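Local coordinates for dual specificity protein phosphatase 12 (Homo sapiens, PDB 4KI9) that removes phosphate from phosphotyrosine as well as phosphoserine and phosphothreonine residues of proteins, and is represented here by its catalytic domain, at residues 6-11 / 85-90. The protein carries 2 engineered substitutions. Sequence-based numbering, arbitrary orientation.
Sequences PGLYFG and VLVHSH. Engineered in segment 85-90: Ser89 (natural residue Cys). With PO4 (phosphate ion), chain B.
Strands 8-11 and 85-88 run parallel as neighbours in the central sheet, with Leu8 beside Val85, Tyr9 beside Leu86, Phe10 beside Val87 and Gly11 beside His88. Five backbone hydrogen bonds form the ladder. It begins at Val85 N to Gly7 O (2.8 Å), passes back and forth through Tyr9 N to Val85 O, Val87 N to Tyr9 O and Gly11 N to Val87 O, and ends with a longer one from Ser89 N to Gly11 O (3.3 Å). That last bond ties the first residue beyond strand 85-88 to the sheet. On one face the Leu8 and Val85 side chains run alongside each other, CD2 of Leu8 resting 4.1 Å from CG1 of Val85, and Ile75 of helix 68-80 packs against both. Phe10 shares this face, but its CG sits between the backbone N and the carbonyl carbon (chi1 82°), which turns the ring away from Val87 toward Val97 and Ile100 of helix 95-108. On the other face CD1 of Leu86 reaches CB of Tyr9 at 4.2 Å and also lies against CA of Phe10; Val85 O sits at the edge of the tyrosine ring, in its plane. Strand 85-88 leads directly into the phosphate-binding loop of the cysteine-dependent phosphatases. Ser89, an engineered replacement for the cysteine predicted to form the phosphocysteine intermediate, donates from OG to O3 of the bound phosphate at 2.7 Å, while His90 N makes a weak bond to its O1. Arg95 and the backbone N atoms of Ala91, Val93 and Ser94 also bind this ion. Just before the loop, His88 is held at both ring nitrogens: ND1 donates to Ser89 O (3.1 Å), which lies 16° out of the imidazole plane, and NE2 is hydrogen-bonded to Thr32 OG1 on strand 27-34.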
loop_
_atom_site.group_PDB
_atom_site.type_symbol
_atom_site.label_atom_id
_atom_site.label_comp_id
_atom_site.label_asym_id
_atom_site.label_seq_id
_atom_site.Cartn_x
_atom_site.Cartn_y
_atom_site.Cartn_z
ATOM N N PRO A 6 12.721 8.166 -4.084
ATOM C CA PRO A 6 13.155 7.758 -5.429
ATOM C C PRO A 6 12.786 6.311 -5.792
ATOM O O PRO A 6 13.003 5.385 -5.006
ATOM C CB PRO A 6 14.675 7.975 -5.404
ATOM C CG PRO A 6 15.038 8.231 -3.975
ATOM C CD PRO A 6 13.816 8.771 -3.306
ATOM N N GLY A 7 12.183 6.143 -6.967
ATOM C CA GLY A 7 11.768 4.831 -7.448
ATOM C C GLY A 7 10.447 4.333 -6.874
ATOM O O GLY A 7 10.037 3.208 -7.137
ATOM N N LEU A 8 9.761 5.162 -6.098
ATOM C CA LEU A 8 8.515 4.716 -5.467
ATOM C C LEU A 8 7.394 5.748 -5.641
ATOM O O LEU A 8 7.475 6.872 -5.131
ATOM C CB LEU A 8 8.756 4.409 -3.984
ATOM C CG LEU A 8 7.878 3.411 -3.213
ATOM C CD1 LEU A 8 7.465 3.987 -1.870
ATOM C CD2 LEU A 8 6.664 2.893 -3.985
ATOM N N TYR A 9 6.341 5.347 -6.346
ATOM C CA TYR A 9 5.269 6.257 -6.735
ATOM C C TYR A 9 3.918 5.715 -6.292
ATOM O O TYR A 9 3.748 4.503 -6.144
ATOM C CB TYR A 9 5.262 6.442 -8.262
ATOM C CG TYR A 9 6.543 7.011 -8.859
ATOM C CD1 TYR A 9 7.669 6.212 -9.057
ATOM C CD2 TYR A 9 6.613 8.346 -9.246
ATOM C CE1 TYR A 9 8.836 6.734 -9.612
ATOM C CE2 TYR A 9 7.767 8.877 -9.791
ATOM C CZ TYR A 9 8.872 8.073 -9.976
ATOM O OH TYR A 9 10.007 8.617 -10.529
ATOM N N PHE A 10 2.954 6.609 -6.069
ATOM C CA PHE A 10 1.581 6.181 -5.851
ATOM C C PHE A 10 0.605 7.108 -6.569
ATOM O O PHE A 10 0.934 8.254 -6.873
ATOM C CB PHE A 10 1.245 6.042 -4.359
ATOM C CG PHE A 10 0.882 7.339 -3.678
ATOM C CD1 PHE A 10 1.867 8.176 -3.183
ATOM C CD2 PHE A 10 -0.446 7.702 -3.502
ATOM C CE1 PHE A 10 1.538 9.367 -2.544
ATOM C CE2 PHE A 10 -0.783 8.899 -2.866
ATOM C CZ PHE A 10 0.210 9.726 -2.387
ATOM N N GLY A 11 -0.588 6.604 -6.862
ATOM C CA GLY A 11 -1.572 7.391 -7.586
ATOM C C GLY A 11 -2.887 6.657 -7.714
ATOM O O GLY A 11 -3.090 5.625 -7.077
ATOM N N VAL A 85 8.600 1.456 -8.802
ATOM C CA VAL A 85 7.331 0.850 -8.417
ATOM C C VAL A 85 6.179 1.861 -8.397
ATOM O O VAL A 85 6.326 2.976 -7.895
ATOM C CB VAL A 85 7.448 0.238 -6.998
ATOM C CG1 VAL A 85 6.099 -0.270 -6.508
ATOM C CG2 VAL A 85 8.461 -0.869 -6.992
ATOM N N LEU A 86 5.033 1.465 -8.946
ATOM C CA LEU A 86 3.795 2.229 -8.791
ATOM C C LEU A 86 2.834 1.442 -7.912
ATOM O O LEU A 86 2.592 0.259 -8.156
ATOM C CB LEU A 86 3.143 2.470 -10.156
ATOM C CG LEU A 86 1.737 3.099 -10.091
ATOM C CD1 LEU A 86 1.765 4.504 -9.469
ATOM C CD2 LEU A 86 1.068 3.125 -11.466
ATOM N N VAL A 87 2.300 2.087 -6.880
ATOM C CA VAL A 87 1.211 1.503 -6.091
ATOM C C VAL A 87 -0.017 2.334 -6.387
ATOM O O VAL A 87 -0.009 3.552 -6.169
ATOM C CB VAL A 87 1.471 1.587 -4.572
ATOM C CG1 VAL A 87 0.277 1.017 -3.807
ATOM C CG2 VAL A 87 2.748 0.848 -4.201
ATOM N N HIS A 88 -1.068 1.719 -6.911
ATOM C CA HIS A 88 -2.256 2.510 -7.245
ATOM C C HIS A 88 -3.563 1.888 -6.775
ATOM O O HIS A 88 -3.692 0.662 -6.679
ATOM C CB HIS A 88 -2.336 2.781 -8.753
ATOM C CG HIS A 88 -2.876 1.627 -9.542
ATOM N ND1 HIS A 88 -4.201 1.528 -9.893
ATOM C CD2 HIS A 88 -2.271 0.519 -10.035
ATOM C CE1 HIS A 88 -4.394 0.413 -10.578
ATOM N NE2 HIS A 88 -3.238 -0.217 -10.679
ATOM N N SER A 89 -4.526 2.763 -6.487
ATOM C CA SER A 89 -5.901 2.377 -6.209
ATOM C C SER A 89 -6.805 3.029 -7.267
ATOM O O SER A 89 -6.372 3.248 -8.394
ATOM C CB SER A 89 -6.291 2.823 -4.800
ATOM O OG SER A 89 -5.870 4.155 -4.539
ATOM N N HIS A 90 -8.052 3.334 -6.919
ATOM C CA HIS A 90 -8.912 4.057 -7.859
ATOM C C HIS A 90 -8.754 5.577 -7.751
ATOM O O HIS A 90 -8.550 6.258 -8.755
ATOM C CB HIS A 90 -10.386 3.671 -7.710
ATOM C CG HIS A 90 -11.279 4.338 -8.713
ATOM N ND1 HIS A 90 -12.176 5.328 -8.372
ATOM C CD2 HIS A 90 -11.392 4.173 -10.052
ATOM C CE1 HIS A 90 -12.810 5.737 -9.458
ATOM N NE2 HIS A 90 -12.353 5.054 -10.490
HETATM P P PO4 B . -9.062 4.736 -3.046
HETATM O O1 PO4 B . -9.552 4.326 -4.415
HETATM O O2 PO4 B . -8.959 3.525 -2.156
HETATM O O3 PO4 B . -7.739 5.451 -3.148
HETATM O O4 PO4 B . -10.081 5.663 -2.417
#